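PDB 4FO5: thioredoxin-like protein from Parabacteroides distasonis, which has a thioredoxin-like fold and is probably related to thiol-disulfide oxidoreductases, although its exact role is not established. Local coordinates for residues A[34-44]-A[109-120]. Sequence-based numbering, arbitrary orientation.
Sequences YTLLNFWAAYD and YDLRKGFKNFLI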
ATOM      1  N   TYR A  34       8.084  -9.233   0.019  1.00 36.36           N
ATOM      2  CA  TYR A  34       8.007  -7.790  -0.188  1.00 34.85           C
ATOM      3  C   TYR A  34       6.580  -7.322   0.105  1.00 34.82           C
ATOM      4  O   TYR A  34       5.661  -8.140   0.117  1.00 34.83           O
ATOM      5  CB  TYR A  34       8.441  -7.399  -1.625  1.00 38.55           C
ATOM      6  CG  TYR A  34       9.935  -7.438  -1.901  1.00 45.69           C
ATOM      7  CD1 TYR A  34      10.820  -8.054  -1.012  1.00 50.67           C
ATOM      8  CD2 TYR A  34      10.462  -6.880  -3.057  1.00 47.64           C
ATOM      9  CE1 TYR A  34      12.189  -8.115  -1.278  1.00 54.80           C
ATOM     10  CE2 TYR A  34      11.825  -6.960  -3.347  1.00 51.02           C
ATOM     11  CZ  TYR A  34      12.685  -7.575  -2.454  1.00 64.04           C
ATOM     12  OH  TYR A  34      14.032  -7.627  -2.736  1.00 72.75           O
ATOM     13  N   THR A  35       6.409  -6.033   0.440  1.00 28.07           N
ATOM     14  CA  THR A  35       5.083  -5.460   0.680  1.00 26.37           C
ATOM     15  C   THR A  35       4.858  -4.285  -0.291  1.00 29.97           C
ATOM     16  O   THR A  35       5.702  -3.388  -0.415  1.00 27.16           O
ATOM     17  CB  THR A  35       4.878  -4.998   2.148  1.00 29.49           C
ATOM     18  OG1 THR A  35       5.229  -6.045   3.028  1.00 34.29           O
ATOM     19  CG2 THR A  35       3.429  -4.614   2.455  1.00 28.45           C
ATOM     20  N   LEU A  36       3.706  -4.303  -0.936  1.00 27.28           N
ATOM     21  CA  LEU A  36       3.231  -3.206  -1.745  1.00 26.43           C
ATOM     22  C   LEU A  36       2.249  -2.437  -0.851  1.00 29.67           C
ATOM     23  O   LEU A  36       1.126  -2.907  -0.598  1.00 27.27           O
ATOM     24  CB  LEU A  36       2.588  -3.658  -3.073  1.00 26.70           C
ATOM     25  CG  LEU A  36       2.024  -2.491  -3.924  1.00 32.41           C
ATOM     26  CD1 LEU A  36       3.133  -1.550  -4.389  1.00 31.94           C
ATOM     27  CD2 LEU A  36       1.256  -3.006  -5.088  1.00 36.60           C
ATOM     28  N   LEU A  37       2.717  -1.292  -0.331  1.00 25.56           N
ATOM     29  CA  LEU A  37       1.920  -0.397   0.496  1.00 26.23           C
ATOM     30  C   LEU A  37       1.268   0.624  -0.410  1.00 30.94           C
ATOM     31  O   LEU A  37       1.982   1.353  -1.074  1.00 31.89           O
ATOM     32  CB  LEU A  37       2.796   0.286   1.559  1.00 25.93           C
ATOM     33  CG  LEU A  37       2.110   1.322   2.422  1.00 29.89           C
ATOM     34  CD1 LEU A  37       1.045   0.665   3.309  1.00 30.74           C
ATOM     35  CD2 LEU A  37       3.118   2.003   3.301  1.00 29.97           C
ATOM     36  N   ASN A  38      -0.066   0.653  -0.477  1.00 27.03           N
ATOM     37  CA  ASN A  38      -0.745   1.587  -1.345  1.00 28.17           C
ATOM     38  C   ASN A  38      -1.816   2.402  -0.605  1.00 32.71           C
ATOM     39  O   ASN A  38      -2.582   1.854   0.168  1.00 35.22           O
ATOM     40  CB  ASN A  38      -1.355   0.848  -2.528  1.00 28.52           C
ATOM     41  CG  ASN A  38      -1.960   1.776  -3.520  1.00 39.00           C
ATOM     42  OD1 ASN A  38      -1.277   2.598  -4.114  1.00 35.11           O
ATOM     43  ND2 ASN A  38      -3.263   1.653  -3.733  1.00 31.91           N
ATOM     44  N   PHE A  39      -1.827   3.718  -0.818  1.00 26.90           N
ATOM     45  CA  PHE A  39      -2.809   4.630  -0.232  1.00 26.56           C
ATOM     46  C   PHE A  39      -3.729   5.094  -1.306  1.00 31.37           C
ATOM     47  O   PHE A  39      -3.282   5.467  -2.393  1.00 30.90           O
ATOM     48  CB  PHE A  39      -2.123   5.830   0.449  1.00 29.32           C
ATOM     49  CG  PHE A  39      -1.278   5.418   1.630  1.00 29.72           C
ATOM     50  CD1 PHE A  39      -1.856   5.204   2.874  1.00 31.48           C
ATOM     51  CD2 PHE A  39       0.079   5.155   1.477  1.00 30.50           C
ATOM     52  CE1 PHE A  39      -1.075   4.816   3.970  1.00 33.52           C
ATOM     53  CE2 PHE A  39       0.861   4.783   2.571  1.00 33.00           C
ATOM     54  CZ  PHE A  39       0.278   4.606   3.807  1.00 32.39           C
ATOM     55  N   TRP A  40      -5.026   5.088  -1.009  1.00 29.86           N
ATOM     56  CA  TRP A  40      -6.061   5.514  -1.935  1.00 31.25           C
ATOM     57  C   TRP A  40      -7.298   5.955  -1.154  1.00 36.93           C
ATOM     58  O   TRP A  40      -7.361   5.777   0.058  1.00 36.23           O
ATOM     59  CB  TRP A  40      -6.420   4.360  -2.915  1.00 29.01           C
ATOM     60  CG  TRP A  40      -7.121   3.220  -2.239  1.00 29.34           C
ATOM     61  CD1 TRP A  40      -6.566   2.303  -1.402  1.00 30.70           C
ATOM     62  CD2 TRP A  40      -8.528   2.936  -2.269  1.00 30.73           C
ATOM     63  NE1 TRP A  40      -7.528   1.442  -0.935  1.00 30.78           N
ATOM     64  CE2 TRP A  40      -8.747   1.817  -1.440  1.00 33.48           C
ATOM     65  CE3 TRP A  40      -9.627   3.526  -2.915  1.00 33.76           C
ATOM     66  CZ2 TRP A  40     -10.023   1.267  -1.235  1.00 34.27           C
ATOM     67  CZ3 TRP A  40     -10.893   2.985  -2.704  1.00 36.27           C
ATOM     68  CH2 TRP A  40     -11.077   1.862  -1.886  1.00 36.31           C
ATOM     69  N   ALA A  41      -8.282   6.507  -1.858  1.00 34.78           N
ATOM     70  CA  ALA A  41      -9.583   6.894  -1.310  1.00 37.51           C
ATOM     71  C   ALA A  41     -10.585   6.934  -2.446  1.00 43.33           C
ATOM     72  O   ALA A  41     -10.212   7.299  -3.562  1.00 41.90           O
ATOM     73  CB  ALA A  41      -9.508   8.246  -0.615  1.00 40.43           C
ATOM     74  N   ALA A  42     -11.846   6.548  -2.174  1.00 43.38           N
ATOM     75  CA  ALA A  42     -12.924   6.575  -3.168  1.00 46.18           C
ATOM     76  C   ALA A  42     -13.109   7.992  -3.751  1.00 51.97           C
ATOM     77  O   ALA A  42     -13.432   8.113  -4.930  1.00 53.82           O
ATOM     78  CB  ALA A  42     -14.226   6.084  -2.548  1.00 49.14           C
ATOM     79  N   TYR A  43     -12.823   9.055  -2.947  1.00 47.97           N
ATOM     80  CA  TYR A  43     -12.921  10.460  -3.380  1.00 49.29           C
ATOM     81  C   TYR A  43     -11.771  10.873  -4.350  1.00 52.84           C
ATOM     82  O   TYR A  43     -11.802  11.983  -4.874  1.00 54.88           O
ATOM     83  CB  TYR A  43     -13.000  11.429  -2.177  1.00 50.50           C
ATOM     84  CG  TYR A  43     -11.765  11.513  -1.301  1.00 48.02           C
ATOM     85  CD1 TYR A  43     -10.634  12.210  -1.720  1.00 48.37           C
ATOM     86  CD2 TYR A  43     -11.776  11.015   0.001  1.00 48.27           C
ATOM     87  CE1 TYR A  43      -9.521  12.353  -0.893  1.00 47.98           C
ATOM     88  CE2 TYR A  43     -10.668  11.148   0.837  1.00 47.32           C
ATOM     89  CZ  TYR A  43      -9.536  11.808   0.382  1.00 53.75           C
ATOM     90  OH  TYR A  43      -8.427  11.929   1.194  1.00 53.69           O
ATOM     91  N   ASP A  44     -10.754  10.014  -4.556  1.00 46.77           N
ATOM     92  CA  ASP A  44      -9.670  10.291  -5.512  1.00 45.30           C
ATOM     93  C   ASP A  44      -9.749   9.203  -6.565  1.00 46.92           C
ATOM     94  O   ASP A  44      -9.299   8.070  -6.351  1.00 43.45           O
ATOM     95  CB  ASP A  44      -8.292  10.370  -4.837  1.00 45.27           C
ATOM     96  CG  ASP A  44      -7.177  10.837  -5.763  1.00 58.81           C
ATOM     97  OD1 ASP A  44      -6.753  10.047  -6.635  1.00 57.63           O
ATOM     98  OD2 ASP A  44      -6.691  11.968  -5.579  1.00 70.97           O
ATOM     99  N   TYR A 109       3.067   9.581   6.080  1.00 40.78           N
ATOM    100  CA  TYR A 109       3.400   9.221   4.705  1.00 37.47           C
ATOM    101  C   TYR A 109       3.325  10.409   3.740  1.00 44.64           C
ATOM    102  O   TYR A 109       3.441  10.205   2.528  1.00 43.42           O
ATOM    103  CB  TYR A 109       2.522   8.057   4.220  1.00 34.57           C
ATOM    104  CG  TYR A 109       3.131   6.743   4.640  1.00 33.17           C
ATOM    105  CD1 TYR A 109       4.068   6.103   3.837  1.00 32.47           C
ATOM    106  CD2 TYR A 109       2.863   6.197   5.896  1.00 34.17           C
ATOM    107  CE1 TYR A 109       4.706   4.942   4.258  1.00 31.69           C
ATOM    108  CE2 TYR A 109       3.489   5.028   6.324  1.00 33.70           C
ATOM    109  CZ  TYR A 109       4.390   4.392   5.488  1.00 34.83           C
ATOM    110  OH  TYR A 109       4.993   3.232   5.878  1.00 33.09           O
ATOM    111  N   ASP A 110       3.193  11.647   4.286  1.00 44.80           N
ATOM    112  CA  ASP A 110       3.129  12.913   3.547  1.00 47.17           C
ATOM    113  C   ASP A 110       2.062  12.825   2.436  1.00 48.67           C
ATOM    114  O   ASP A 110       2.300  13.226   1.284  1.00 47.70           O
ATOM    115  CB  ASP A 110       4.526  13.247   2.980  1.00 50.51           C
ATOM    116  CG  ASP A 110       4.778  14.694   2.608  1.00 74.39           C
ATOM    117  OD1 ASP A 110       3.936  15.563   2.966  1.00 78.74           O
ATOM    118  OD2 ASP A 110       5.825  14.968   1.981  1.00 84.87           O
ATOM    119  N   LEU A 111       0.871  12.293   2.799  1.00 43.70           N
ATOM    120  CA  LEU A 111      -0.221  12.065   1.841  1.00 42.22           C
ATOM    121  C   LEU A 111      -0.905  13.345   1.396  1.00 47.26           C
ATOM    122  O   LEU A 111      -1.742  13.283   0.487  1.00 46.93           O
ATOM    123  CB  LEU A 111      -1.262  11.056   2.362  1.00 40.76           C
ATOM    124  CG  LEU A 111      -0.778   9.632   2.660  1.00 40.87           C
ATOM    125  CD1 LEU A 111      -1.944   8.775   3.098  1.00 39.54           C
ATOM    126  CD2 LEU A 111      -0.082   8.989   1.442  1.00 39.56           C
ATOM    127  N   ARG A 112      -0.513  14.511   1.967  1.00 46.69           N
ATOM    128  CA  ARG A 112      -1.026  15.823   1.549  1.00 50.52           C
ATOM    129  C   ARG A 112      -0.469  16.157   0.148  1.00 55.53           C
ATOM    130  O   ARG A 112      -1.054  16.954  -0.588  1.00 56.94           O
ATOM    131  CB  ARG A 112      -0.660  16.924   2.574  1.00 54.48           C
ATOM    132  CG  ARG A 112       0.833  17.244   2.666  1.00 64.78           C
ATOM    133  CD  ARG A 112       1.094  18.571   3.355  1.00 79.05           C
ATOM    134  NE  ARG A 112       2.202  19.302   2.733  1.00 89.34           N
ATOM    135  CZ  ARG A 112       3.488  19.122   3.025  1.00102.37           C
ATOM    136  NH1 ARG A 112       3.853  18.221   3.931  1.00 81.05           N
ATOM    137  NH2 ARG A 112       4.421  19.835   2.407  1.00 95.21           N
ATOM    138  N   LYS A 113       0.674  15.520  -0.203  1.00 51.75           N
ATOM    139  CA  LYS A 113       1.364  15.659  -1.482  1.00 52.43           C
ATOM    140  C   LYS A 113       0.729  14.724  -2.533  1.00 55.84           C
ATOM    141  O   LYS A 113       1.076  14.797  -3.716  1.00 57.42           O
ATOM    142  CB  LYS A 113       2.871  15.387  -1.321  1.00 53.40           C
ATOM    143  CG  LYS A 113       3.625  16.579  -0.737  1.00 71.25           C
ATOM    144  CD  LYS A 113       5.125  16.423  -0.904  1.00 82.58           C
ATOM    145  CE  LYS A 113       5.891  17.526  -0.218  1.00 98.42           C
ATOM    146  NZ  LYS A 113       7.329  17.178  -0.049  1.00107.21           N
ATOM    147  N   GLY A 114      -0.224  13.905  -2.094  1.00 48.83           N
ATOM    148  CA  GLY A 114      -0.969  12.990  -2.950  1.00 46.94           C
ATOM    149  C   GLY A 114      -0.856  11.535  -2.545  1.00 47.12           C
ATOM    150  O   GLY A 114       0.086  11.139  -1.848  1.00 45.34           O
ATOM    151  N   PHE A 115      -1.831  10.727  -2.986  1.00 42.16           N
ATOM    152  CA  PHE A 115      -1.866   9.294  -2.742  1.00 39.61           C
ATOM    153  C   PHE A 115      -0.733   8.644  -3.508  1.00 44.31           C
ATOM    154  O   PHE A 115      -0.476   8.989  -4.658  1.00 47.64           O
ATOM    155  CB  PHE A 115      -3.223   8.715  -3.116  1.00 40.89           C
ATOM    156  CG  PHE A 115      -4.274   9.152  -2.133  1.00 43.95           C
ATOM    157  CD1 PHE A 115      -4.145   8.868  -0.780  1.00 47.63           C
ATOM    158  CD2 PHE A 115      -5.379   9.872  -2.552  1.00 48.13           C
ATOM    159  CE1 PHE A 115      -5.119   9.276   0.133  1.00 50.74           C
ATOM    160  CE2 PHE A 115      -6.356  10.270  -1.642  1.00 53.38           C
ATOM    161  CZ  PHE A 115      -6.219   9.973  -0.306  1.00 51.26           C
ATOM    162  N   LYS A 116      -0.023   7.761  -2.834  1.00 37.17           N
ATOM    163  CA  LYS A 116       1.203   7.156  -3.301  1.00 36.26           C
ATOM    164  C   LYS A 116       1.234   5.675  -2.918  1.00 36.36           C
ATOM    165  O   LYS A 116       0.430   5.233  -2.097  1.00 34.34           O
ATOM    166  CB  LYS A 116       2.335   7.937  -2.569  1.00 41.08           C
ATOM    167  CG  LYS A 116       3.757   7.816  -3.101  1.00 66.40           C
ATOM    168  CD  LYS A 116       4.622   8.977  -2.599  1.00 77.51           C
ATOM    169  CE  LYS A 116       6.089   8.828  -2.934  1.00 83.27           C
ATOM    170  NZ  LYS A 116       6.936   9.785  -2.167  1.00 85.89           N
ATOM    171  N   ASN A 117       2.150   4.916  -3.526  1.00 31.13           N
ATOM    172  CA  ASN A 117       2.416   3.531  -3.189  1.00 29.22           C
ATOM    173  C   ASN A 117       3.926   3.368  -2.958  1.00 32.62           C
ATOM    174  O   ASN A 117       4.732   4.196  -3.407  1.00 32.86           O
ATOM    175  CB  ASN A 117       1.869   2.532  -4.221  1.00 31.15           C
ATOM    176  CG  ASN A 117       2.640   2.364  -5.513  1.00 45.42           C
ATOM    177  OD1 ASN A 117       3.883   2.296  -5.562  1.00 36.17           O
ATOM    178  ND2 ASN A 117       1.901   2.154  -6.580  1.00 40.81           N
ATOM    179  N   PHE A 118       4.291   2.334  -2.225  1.00 27.75           N
ATOM    180  CA  PHE A 118       5.674   2.049  -1.879  1.00 26.69           C
ATOM    181  C   PHE A 118       5.915   0.561  -1.916  1.00 30.43           C
ATOM    182  O   PHE A 118       5.125  -0.208  -1.376  1.00 30.70           O
ATOM    183  CB  PHE A 118       6.002   2.576  -0.452  1.00 27.59           C
ATOM    184  CG  PHE A 118       5.685   4.031  -0.207  1.00 29.42           C
ATOM    185  CD1 PHE A 118       4.419   4.422   0.218  1.00 31.52           C
ATOM    186  CD2 PHE A 118       6.631   5.013  -0.454  1.00 32.86           C
ATOM    187  CE1 PHE A 118       4.107   5.764   0.392  1.00 33.15           C
ATOM    188  CE2 PHE A 118       6.329   6.360  -0.237  1.00 37.39           C
ATOM    189  CZ  PHE A 118       5.075   6.724   0.208  1.00 34.47           C
ATOM    190  N   LEU A 119       6.988   0.152  -2.574  1.00 27.44           N
ATOM    191  CA  LEU A 119       7.435  -1.228  -2.557  1.00 27.19           C
ATOM    192  C   LEU A 119       8.472  -1.322  -1.418  1.00 29.76           C
ATOM    193  O   LEU A 119       9.504  -0.653  -1.458  1.00 29.38           O
ATOM    194  CB  LEU A 119       7.998  -1.662  -3.918  1.00 27.73           C
ATOM    195  CG  LEU A 119       8.417  -3.138  -4.035  1.00 31.78           C
ATOM    196  CD1 LEU A 119       7.227  -4.082  -3.777  1.00 31.46           C
ATOM    197  CD2 LEU A 119       8.996  -3.408  -5.402  1.00 35.67           C
ATOM    198  N   ILE A 120       8.131  -2.071  -0.374  1.00 25.05           N
ATOM    199  CA  ILE A 120       8.931  -2.251   0.825  1.00 25.98           C
ATOM    200  C   ILE A 120       9.502  -3.676   0.839  1.00 32.26           C
ATOM    201  O   ILE A 120       8.746  -4.641   0.683  1.00 31.07           O
ATOM    202  CB  ILE A 120       8.047  -1.937   2.088  1.00 27.38           C
ATOM    203  CG1 ILE A 120       7.405  -0.501   1.992  1.00 27.00           C
ATOM    204  CG2 ILE A 120       8.845  -2.120   3.372  1.00 26.07           C
ATOM    205  CD1 ILE A 120       6.233  -0.182   2.998  1.00 28.93           C
TER
HETATM  206  O   HOH W   1      -0.794   3.897  -6.430  1.00 53.40           O
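F115 and F39 bury more surface than any other residues where strand 34-40 runs antiparallel to strand 117-120 within the thioredoxin fold, and they show how a strand pairing can continue as side-chain packing into the loop that follows strand 34-40. From T35-I120 to N38-N117 the two strands alternate hydrogen-bonded and non-hydrogen-bonded pairs, and F39 N continues the pattern with a bond to K116 O (3.0 Å). Beyond it, the F115 ring lies with one face against the W40-A41 backbone. Its CG stands beside the backbone N (chi1 -71°), which carries the rim toward the turn 41-44: CZ meets Y43 OH at 3.3 Å, and the edge lies against D44 CB. D44 N-caps helix 45-58, and D44 and S47 probably occupy the places that cysteines hold in the CXXC motif of redox-active relatives. With an alanine in place of F115, the backbone of W40 and A41 would probably lose the ring packed on it, and the Y43 ring would be freer to turn.

F39 sits among L111, Y109 and F118; F39 O lies 3.3 Å from F115 CB, and F39 CB packs against F115 CD1. F39 CD1 lies 3.6 Å from L111 CD1, while CE2 and CZ reach over one face of the Y109 ring, the planes inclined at 42°. K116 O lies in the plane of the F39 ring, at its edge. One step back, L37 extends its side chain with CG anti to the backbone N (chi1 176°), bringing CD2 to 3.5 Å from Y109 CE1; the Y109 hydroxyl itself bonds to P14 O. I120 CD1 packs against L37 CB at 3.8 Å. Across the sheet, N117 OD1 accepts from V131 N, and a water donates to N38 OD1 (2.7 Å) while accepting from N117 ND2 (3.2 Å).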